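Local coordinates for protein N-acetylmuramoyl-L-alanine amidase (Clostridium intestinale URNW, PDB 6SRT) that probably cleaves the N-acetylmuramoyl-L-alanine amide bond of bacterial peptidoglycan, as a zinc-dependent amidase of the endolysin type, at residues 142-145 with 149-152; 45-50 with 93-98; 37-42 with 72-77. One frame throughout, in Å; residues are numbered along the deposited sequence.

Contact 1: 142-145 with 149-152; sequences KRHK and QTEC. With ZN (zinc ion), chain B; PO4 (phosphate ion), chain F.
The His144 imidazole carries the CG2 methyl of Thr150 over one face, while Cys152 SG and an oxygen of a phosphate ion lie at its edge. The methyl is 3.6 Å from the His144 ring centroid and only 11° off the ring normal, a clear CH-pi contact. The loop after strand 140-143 holds two of the three protein ligands in the zinc site of an amidase of the N-acetylmuramoyl-L-alanine amidase 2 family. His144 ND1 binds the zinc ion at 1.9 Å, and Cys152 SG binds it at 2.3 Å; His47 from strand 43-48 supplies the third. The other ring nitrogen, His144 NE2, donates to O2 of the phosphate ion at 2.7 Å, so both nitrogens are engaged and the ring is fixed in rotation. The phosphate, probably from the crystallisation liquor, also takes a bond from Arg148.

An ST turn sets up the sulfur side. Thr150 OG1, anti to its own nitrogen (chi1 -180°), accepts from Cys152 N at 3.0 Å in a nearly straight bond of 165°. That rotation also turns CG2 onto the histidine. One weak backbone bond closes the loop, Lys145 N to Cys152 O at 2.9 Å, and the Lys145 side chain packs with CB 3.2 Å from Thr150 O. Its aliphatic chain then runs alongside the carbonyls of Glu151 and Cys152, whereas the Glu151 side chain starts out away from the contact. A water lies 2.9 Å from Lys145 O and weakly accepts from Thr150 N.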
loop_
_atom_site.group_PDB
_atom_site.type_symbol
_atom_site.label_atom_id
_atom_site.label_comp_id
_atom_site.label_asym_id
_atom_site.label_seq_id
_atom_site.Cartn_x
_atom_site.Cartn_y
_atom_site.Cartn_z
ATOM N N LYS A 142 3.128 9.707 -2.620
ATOM C CA LYS A 142 2.635 10.459 -1.468
ATOM C C LYS A 142 2.546 9.611 -0.220
ATOM O O LYS A 142 2.336 8.397 -0.289
ATOM C CB LYS A 142 1.235 11.053 -1.706
ATOM C CG LYS A 142 1.156 12.107 -2.810
ATOM C CD LYS A 142 1.650 13.436 -2.265
ATOM C CE LYS A 142 2.193 14.496 -3.227
ATOM N NZ LYS A 142 1.286 14.539 -4.349
ATOM N N ARG A 143 2.719 10.219 0.929
ATOM C CA ARG A 143 2.404 9.593 2.202
ATOM C C ARG A 143 0.901 9.758 2.475
ATOM O O ARG A 143 0.297 10.773 2.036
ATOM C CB ARG A 143 3.151 10.299 3.320
ATOM C CG ARG A 143 4.661 10.187 3.154
ATOM C CD ARG A 143 5.420 11.020 4.113
ATOM N NE ARG A 143 5.186 12.386 3.758
ATOM C CZ ARG A 143 5.739 13.420 4.391
ATOM N NH1 ARG A 143 6.649 13.227 5.331
ATOM N NH2 ARG A 143 5.332 14.636 4.068
ATOM N N HIS A 144 0.308 8.865 3.269
ATOM C CA HIS A 144 -1.107 9.080 3.672
ATOM C C HIS A 144 -1.301 10.492 4.260
ATOM O O HIS A 144 -2.248 11.185 3.919
ATOM C CB HIS A 144 -1.542 7.955 4.591
ATOM C CG HIS A 144 -3.015 7.930 4.928
ATOM N ND1 HIS A 144 -3.483 6.945 5.801
ATOM C CD2 HIS A 144 -4.039 8.725 4.558
ATOM C CE1 HIS A 144 -4.799 7.214 5.940
ATOM N NE2 HIS A 144 -5.154 8.280 5.190
ATOM N N LYS A 145 -0.363 10.921 5.107
ATOM C CA LYS A 145 -0.474 12.239 5.786
ATOM C C LYS A 145 -0.372 13.413 4.791
ATOM O O LYS A 145 -0.739 14.526 5.191
ATOM C CB LYS A 145 0.597 12.394 6.854
ATOM C CG LYS A 145 2.029 12.355 6.341
ATOM C CD LYS A 145 3.039 12.790 7.297
ATOM C CE LYS A 145 3.197 11.881 8.451
ATOM N NZ LYS A 145 4.402 12.276 9.260
ATOM N N GLN A 149 -5.501 14.082 7.031
ATOM C CA GLN A 149 -5.000 14.390 8.370
ATOM C C GLN A 149 -4.809 13.069 9.130
ATOM O O GLN A 149 -5.786 12.425 9.535
ATOM C CB GLN A 149 -5.916 15.357 9.104
ATOM C CG GLN A 149 -5.412 15.680 10.503
ATOM C CD GLN A 149 -6.408 16.543 11.250
ATOM O OE1 GLN A 149 -7.212 17.293 10.675
ATOM N NE2 GLN A 149 -6.375 16.420 12.566
ATOM N N THR A 150 -3.558 12.652 9.322
ATOM C CA THR A 150 -3.180 11.389 9.970
ATOM C C THR A 150 -1.705 11.471 10.261
ATOM O O THR A 150 -0.955 12.220 9.618
ATOM C CB THR A 150 -3.520 10.196 9.078
ATOM O OG1 THR A 150 -3.119 9.026 9.790
ATOM C CG2 THR A 150 -2.906 10.237 7.677
ATOM N N GLU A 151 -1.242 10.659 11.178
ATOM C CA GLU A 151 0.227 10.461 11.381
ATOM C C GLU A 151 0.722 9.372 10.439
ATOM O O GLU A 151 1.959 9.213 10.311
ATOM C CB GLU A 151 0.477 10.053 12.822
ATOM C CG GLU A 151 0.051 11.072 13.874
ATOM C CD GLU A 151 0.751 10.931 15.233
ATOM O OE1 GLU A 151 0.636 9.862 15.808
ATOM O OE2 GLU A 151 1.364 11.895 15.685
ATOM N N CYS A 152 -0.130 8.559 9.823
ATOM C CA CYS A 152 0.296 7.485 8.923
ATOM C C CYS A 152 1.068 8.091 7.758
ATOM O O CYS A 152 0.621 9.113 7.179
ATOM C CB CYS A 152 -0.928 6.767 8.461
ATOM S SG CYS A 152 -0.601 5.537 7.184
HETATM ZN ZN ZN B . -2.629 5.242 6.211
HETATM P P PO4 F . -8.240 8.373 6.899
HETATM O O1 PO4 F . -7.668 9.090 8.118
HETATM O O2 PO4 F . -7.689 8.936 5.744
HETATM O O3 PO4 F . -9.724 8.401 6.927
HETATM O O4 PO4 F . -7.845 6.886 6.969
HETATM O O HOH W 1 -1.661 15.183 7.896
#

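Contact 2: 45-50 with 93-98; sequences VYHHTV and GSHAPG. With ZN (zinc ion), chain B.
His47 NE2 donates to His95 ND1 at 2.9 Å, with an N-H...N angle of 147°. The two imidazoles meet rim to rim with their planes at 86°, neither lying over the face of the other. The bond is tilted rather than flat: His47 NE2 is 24° out of the His95 ring plane, and His95 ND1 is likewise tilted from the plane of His47. Since His47 ND1 binds the zinc ion at 2.1 Å, both nitrogens of this ring are committed, one to the metal and one to His95. His95 is therefore a second-shell residue that orients a metal ligand, and its bond would be expected to polarise the His47 ring. Its own NE2 bonds to Ala103 O, consistent with ND1 acting as the acceptor. His47 CE1 also passes 3.1 Å from His95 O, and Val45 CB rests against the edge of the His95 ring at CE1, 4.0 Å away. Asn100 OD1 accepts from the backbone N-H groups of both His95 and Ala96. The pair is buried. Residues 45-48 end strand 43-48, which runs in the mixed sheet between strands 103-108 and 140-143, while 93-98 belongs to the loop leading from strand 83-85 to strand 103-108.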
loop_
_atom_site.group_PDB
_atom_site.type_symbol
_atom_site.label_atom_id
_atom_site.label_comp_id
_atom_site.label_asym_id
_atom_site.label_seq_id
_atom_site.Cartn_x
_atom_site.Cartn_y
_atom_site.Cartn_z
ATOM N N VAL A 45 0.160 5.894 -2.681
ATOM C CA VAL A 45 0.061 6.380 -1.282
ATOM C C VAL A 45 0.590 5.298 -0.335
ATOM O O VAL A 45 0.135 4.127 -0.382
ATOM C CB VAL A 45 -1.362 6.774 -0.885
ATOM C CG1 VAL A 45 -1.417 7.234 0.559
ATOM C CG2 VAL A 45 -1.918 7.853 -1.785
ATOM N N TYR A 46 1.551 5.704 0.517
ATOM C CA TYR A 46 2.173 4.800 1.487
ATOM C C TYR A 46 1.510 4.919 2.861
ATOM O O TYR A 46 1.220 6.013 3.352
ATOM C CB TYR A 46 3.668 5.097 1.650
ATOM C CG TYR A 46 4.455 4.935 0.369
ATOM C CD1 TYR A 46 4.785 3.683 -0.065
ATOM C CD2 TYR A 46 4.857 5.992 -0.407
ATOM C CE1 TYR A 46 5.461 3.445 -1.252
ATOM C CE2 TYR A 46 5.577 5.800 -1.541
ATOM C CZ TYR A 46 5.852 4.529 -2.004
ATOM O OH TYR A 46 6.501 4.441 -3.215
ATOM N N HIS A 47 1.308 3.737 3.463
ATOM C CA HIS A 47 0.648 3.548 4.767
ATOM C C HIS A 47 1.493 2.698 5.697
ATOM O O HIS A 47 2.287 1.894 5.232
ATOM C CB HIS A 47 -0.675 2.861 4.580
ATOM C CG HIS A 47 -1.654 3.601 3.727
ATOM N ND1 HIS A 47 -2.524 4.503 4.296
ATOM C CD2 HIS A 47 -1.910 3.539 2.410
ATOM C CE1 HIS A 47 -3.304 4.980 3.337
ATOM N NE2 HIS A 47 -2.918 4.448 2.165
ATOM N N HIS A 48 1.225 2.839 6.987
ATOM C CA HIS A 48 1.641 1.832 7.984
ATOM C C HIS A 48 0.397 1.264 8.607
ATOM O O HIS A 48 -0.686 1.826 8.516
ATOM C CB HIS A 48 2.643 2.381 9.002
ATOM C CG HIS A 48 2.189 3.357 10.016
ATOM N ND1 HIS A 48 2.999 3.676 11.116
ATOM C CD2 HIS A 48 1.030 4.043 10.130
ATOM C CE1 HIS A 48 2.363 4.549 11.835
ATOM N NE2 HIS A 48 1.144 4.782 11.283
ATOM N N THR A 49 0.550 0.108 9.235
ATOM C CA THR A 49 -0.571 -0.584 9.843
ATOM C C THR A 49 -0.798 -0.244 11.299
ATOM O O THR A 49 -1.875 -0.567 11.824
ATOM C CB THR A 49 -0.404 -2.095 9.726
ATOM O OG1 THR A 49 0.818 -2.499 10.368
ATOM C CG2 THR A 49 -0.380 -2.569 8.296
ATOM N N VAL A 50 0.167 0.345 11.958
ATOM C CA VAL A 50 0.228 0.615 13.397
ATOM C C VAL A 50 0.416 -0.692 14.171
ATOM O O VAL A 50 1.422 -0.858 14.829
ATOM C CB VAL A 50 -0.938 1.451 13.935
ATOM C CG1 VAL A 50 -0.755 1.731 15.420
ATOM C CG2 VAL A 50 -1.078 2.753 13.164
ATOM N N GLY A 93 -9.638 0.909 -4.099
ATOM C CA GLY A 93 -9.356 0.478 -2.718
ATOM C C GLY A 93 -10.116 1.313 -1.714
ATOM O O GLY A 93 -10.985 2.161 -2.075
ATOM N N SER A 94 -9.763 1.094 -0.465
ATOM C CA SER A 94 -10.322 1.796 0.680
ATOM C C SER A 94 -9.195 2.145 1.641
ATOM O O SER A 94 -9.049 1.505 2.706
ATOM C CB SER A 94 -11.355 0.904 1.427
ATOM O OG SER A 94 -12.418 0.504 0.577
ATOM N N HIS A 95 -8.371 3.067 1.238
ATOM C CA HIS A 95 -7.173 3.434 2.023
ATOM C C HIS A 95 -7.004 4.927 2.193
ATOM O O HIS A 95 -6.351 5.302 3.188
ATOM C CB HIS A 95 -5.914 2.759 1.500
ATOM C CG HIS A 95 -5.514 3.253 0.131
ATOM N ND1 HIS A 95 -4.695 4.325 -0.085
ATOM C CD2 HIS A 95 -5.958 2.854 -1.089
ATOM C CE1 HIS A 95 -4.641 4.557 -1.381
ATOM N NE2 HIS A 95 -5.387 3.662 -2.022
ATOM N N ALA A 96 -7.542 5.790 1.333
ATOM C CA ALA A 96 -7.319 7.257 1.443
ATOM C C ALA A 96 -8.559 7.940 0.847
ATOM O O ALA A 96 -8.559 8.291 -0.326
ATOM C CB ALA A 96 -6.067 7.695 0.785
ATOM N N PRO A 97 -9.667 8.048 1.633
ATOM C CA PRO A 97 -10.868 8.668 1.107
ATOM C C PRO A 97 -10.552 10.040 0.469
ATOM O O PRO A 97 -9.866 10.878 1.044
ATOM C CB PRO A 97 -11.794 8.788 2.299
ATOM C CG PRO A 97 -11.319 7.684 3.235
ATOM C CD PRO A 97 -9.816 7.661 3.033
ATOM N N GLY A 98 -11.060 10.224 -0.729
ATOM C CA GLY A 98 -10.842 11.395 -1.546
ATOM C C GLY A 98 -9.897 11.166 -2.677
ATOM O O GLY A 98 -10.075 11.843 -3.701
HETATM ZN ZN ZN B . -2.629 5.242 6.211
#

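Contact 3: 37-42 with 72-77; sequences YNFNPN and GYHFYI. With PO4 (phosphate ion), chain E.
A buried aromatic pair, Phe39 with His74, joins the loop that precedes strand 43-48 to the turn that enters strand 75-77 of the mixed sheet. The two rings approach from opposite directions with planes only 18° apart, but they are slid so far that they barely overlap, their centroids being 4.9 Å apart. The far end of the phenyl does the touching: Phe39 CZ lies 3.5 Å from His74 NE2 and 3.7 Å from His74 CE1. Phe39 reaches inward because its CG stands opposite the backbone nitrogen (chi1 180°), and Pro41 CD lies 3.8 Å above the Phe39 ring plane, toward its rim. Phe104 of strand 103-108 meets both Phe39 and His74 edge-to-face, making an aromatic cluster of three.

The neighbouring Tyr73 diverges toward the metal site, where its OH donates at 2.6 Å to O4 of a second phosphate ion, distinct from that at His144 and also probably from the crystallisation liquor. O1 of this phosphate supplies a fourth zinc ligand beside His47, His144 and Cys152.

The polar atoms of His74 are held elsewhere: NE2 hydrogen-bonds to Ala91 O and ND1 to Gly105 N. With a carbonyl at one nitrogen and an N-H at the other, the ring is probably neutral with its proton on NE2, so Phe39 packs against an imidazole whose polar atoms are already satisfied.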
loop_
_atom_site.group_PDB
_atom_site.type_symbol
_atom_site.label_atom_id
_atom_site.label_comp_id
_atom_site.label_asym_id
_atom_site.label_seq_id
_atom_site.Cartn_x
_atom_site.Cartn_y
_atom_site.Cartn_z
ATOM N N TYR A 37 -14.457 -1.015 -10.304
ATOM C CA TYR A 37 -13.310 -1.083 -11.233
ATOM C C TYR A 37 -13.159 0.211 -11.966
ATOM O O TYR A 37 -12.323 0.280 -12.911
ATOM C CB TYR A 37 -13.334 -2.371 -12.100
ATOM C CG TYR A 37 -13.217 -3.633 -11.273
ATOM C CD1 TYR A 37 -14.281 -4.101 -10.526
ATOM C CD2 TYR A 37 -12.009 -4.311 -11.188
ATOM C CE1 TYR A 37 -14.185 -5.289 -9.807
ATOM C CE2 TYR A 37 -11.888 -5.474 -10.476
ATOM C CZ TYR A 37 -12.968 -5.959 -9.772
ATOM O OH TYR A 37 -12.805 -7.130 -9.048
ATOM N N ASN A 38 -13.860 1.248 -11.529
ATOM C CA ASN A 38 -13.686 2.617 -12.072
ATOM C C ASN A 38 -12.496 3.245 -11.357
ATOM O O ASN A 38 -12.650 4.171 -10.598
ATOM C CB ASN A 38 -14.942 3.457 -11.991
ATOM C CG ASN A 38 -16.040 3.022 -12.946
ATOM O OD1 ASN A 38 -15.843 2.304 -13.958
ATOM N ND2 ASN A 38 -17.224 3.459 -12.620
ATOM N N PHE A 39 -11.324 2.662 -11.613
ATOM C CA PHE A 39 -10.071 2.998 -10.928
ATOM C C PHE A 39 -9.062 3.415 -11.993
ATOM O O PHE A 39 -8.892 2.697 -12.936
ATOM C CB PHE A 39 -9.596 1.738 -10.212
ATOM C CG PHE A 39 -8.313 1.854 -9.439
ATOM C CD1 PHE A 39 -8.120 2.764 -8.429
ATOM C CD2 PHE A 39 -7.252 0.996 -9.731
ATOM C CE1 PHE A 39 -6.935 2.832 -7.727
ATOM C CE2 PHE A 39 -6.094 1.011 -8.985
ATOM C CZ PHE A 39 -5.909 1.952 -8.001
ATOM N N ASN A 40 -8.510 4.614 -11.825
ATOM C CA ASN A 40 -7.611 5.180 -12.847
ATOM C C ASN A 40 -6.413 5.737 -12.092
ATOM O O ASN A 40 -6.321 6.945 -11.853
ATOM C CB ASN A 40 -8.346 6.223 -13.682
ATOM C CG ASN A 40 -9.434 5.603 -14.533
ATOM O OD1 ASN A 40 -9.153 5.206 -15.688
ATOM N ND2 ASN A 40 -10.597 5.541 -13.973
ATOM N N PRO A 41 -5.465 4.886 -11.691
ATOM C CA PRO A 41 -4.431 5.348 -10.785
ATOM C C PRO A 41 -3.419 6.285 -11.417
ATOM O O PRO A 41 -2.932 6.019 -12.525
ATOM C CB PRO A 41 -3.783 4.041 -10.319
ATOM C CG PRO A 41 -4.071 3.067 -11.441
ATOM C CD PRO A 41 -5.438 3.449 -11.930
ATOM N N ASN A 42 -3.114 7.352 -10.702
ATOM C CA ASN A 42 -2.050 8.288 -11.071
ATOM C C ASN A 42 -1.204 8.663 -9.866
ATOM O O ASN A 42 -0.423 9.632 -9.942
ATOM C CB ASN A 42 -2.562 9.454 -11.858
ATOM C CG ASN A 42 -3.481 10.342 -11.035
ATOM O OD1 ASN A 42 -3.618 10.202 -9.829
ATOM N ND2 ASN A 42 -4.124 11.298 -11.706
ATOM N N GLY A 72 -8.349 -2.759 2.333
ATOM C CA GLY A 72 -8.444 -1.554 1.533
ATOM C C GLY A 72 -7.196 -1.204 0.764
ATOM O O GLY A 72 -7.262 -0.344 -0.110
ATOM N N TYR A 73 -6.062 -1.800 1.136
ATOM C CA TYR A 73 -4.779 -1.582 0.460
ATOM C C TYR A 73 -4.720 -2.499 -0.775
ATOM O O TYR A 73 -5.232 -3.614 -0.731
ATOM C CB TYR A 73 -3.620 -1.970 1.403
ATOM C CG TYR A 73 -3.707 -1.333 2.760
ATOM C CD1 TYR A 73 -3.742 0.021 2.958
ATOM C CD2 TYR A 73 -3.780 -2.169 3.876
ATOM C CE1 TYR A 73 -3.757 0.560 4.240
ATOM C CE2 TYR A 73 -3.792 -1.660 5.150
ATOM C CZ TYR A 73 -3.854 -0.292 5.333
ATOM O OH TYR A 73 -3.823 0.199 6.612
ATOM N N HIS A 74 -4.017 -2.032 -1.807
ATOM C CA HIS A 74 -3.709 -2.888 -2.959
ATOM C C HIS A 74 -2.585 -3.878 -2.647
ATOM O O HIS A 74 -2.568 -4.978 -3.234
ATOM C CB HIS A 74 -3.362 -2.039 -4.150
ATOM C CG HIS A 74 -4.519 -1.203 -4.579
ATOM N ND1 HIS A 74 -4.695 0.070 -4.080
ATOM C CD2 HIS A 74 -5.539 -1.499 -5.433
ATOM C CE1 HIS A 74 -5.841 0.525 -4.603
ATOM N NE2 HIS A 74 -6.376 -0.402 -5.442
ATOM N N PHE A 75 -1.688 -3.515 -1.734
ATOM C CA PHE A 75 -0.540 -4.368 -1.369
ATOM C C PHE A 75 -0.258 -4.128 0.120
ATOM O O PHE A 75 -0.354 -3.010 0.637
ATOM C CB PHE A 75 0.713 -3.990 -2.165
ATOM C CG PHE A 75 0.506 -4.159 -3.643
ATOM C CD1 PHE A 75 0.637 -5.382 -4.247
ATOM C CD2 PHE A 75 0.110 -3.035 -4.420
ATOM C CE1 PHE A 75 0.402 -5.522 -5.609
ATOM C CE2 PHE A 75 -0.166 -3.171 -5.758
ATOM C CZ PHE A 75 -0.008 -4.415 -6.340
ATOM N N TYR A 76 0.244 -5.198 0.747
ATOM C CA TYR A 76 0.649 -5.213 2.178
ATOM C C TYR A 76 2.004 -5.915 2.275
ATOM O O TYR A 76 2.110 -7.082 1.854
ATOM C CB TYR A 76 -0.436 -5.936 2.990
ATOM C CG TYR A 76 -0.063 -6.208 4.415
ATOM C CD1 TYR A 76 0.515 -5.228 5.213
ATOM C CD2 TYR A 76 -0.329 -7.433 5.020
ATOM C CE1 TYR A 76 0.870 -5.491 6.531
ATOM C CE2 TYR A 76 -0.025 -7.707 6.336
ATOM C CZ TYR A 76 0.520 -6.713 7.115
ATOM O OH TYR A 76 0.861 -6.909 8.423
ATOM N N ILE A 77 2.972 -5.208 2.800
ATOM C CA ILE A 77 4.366 -5.672 2.869
ATOM C C ILE A 77 4.649 -5.994 4.315
ATOM O O ILE A 77 4.764 -5.062 5.178
ATOM C CB ILE A 77 5.348 -4.662 2.280
ATOM C CG1 ILE A 77 4.910 -4.243 0.876
ATOM C CG2 ILE A 77 6.719 -5.279 2.303
ATOM C CD1 ILE A 77 5.816 -3.270 0.241
HETATM P P PO4 E . -4.084 3.411 8.078
HETATM O O1 PO4 E . -3.993 4.842 7.762
HETATM O O2 PO4 E . -5.440 3.012 8.634
HETATM O O3 PO4 E . -2.985 3.044 9.191
HETATM O O4 PO4 E . -3.815 2.783 6.772
#

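Contacts 2 and 3 are buried, whereas contact 1 lies at the surface. Contacts 1 and 2 share the zinc ion: the loop after strand 140-143 gives a histidine and a cysteine, and strand 43-48 gives His47. These two strands are neighbours in the sheet, paired through backbone bonds between Tyr46 and residues Lys142 and His144. Contact 3 has no metal ligand, but its 72-77 segment touches contact 2 through Tyr73 packing on His47 and Gly72 O bonding to Ser94 N. The histidines differ in role with distance from the zinc ion: ligands in contacts 1 and 2, a second-shell acceptor in contact 2, and in contact 3 a packed side chain about 12 Å from the metal.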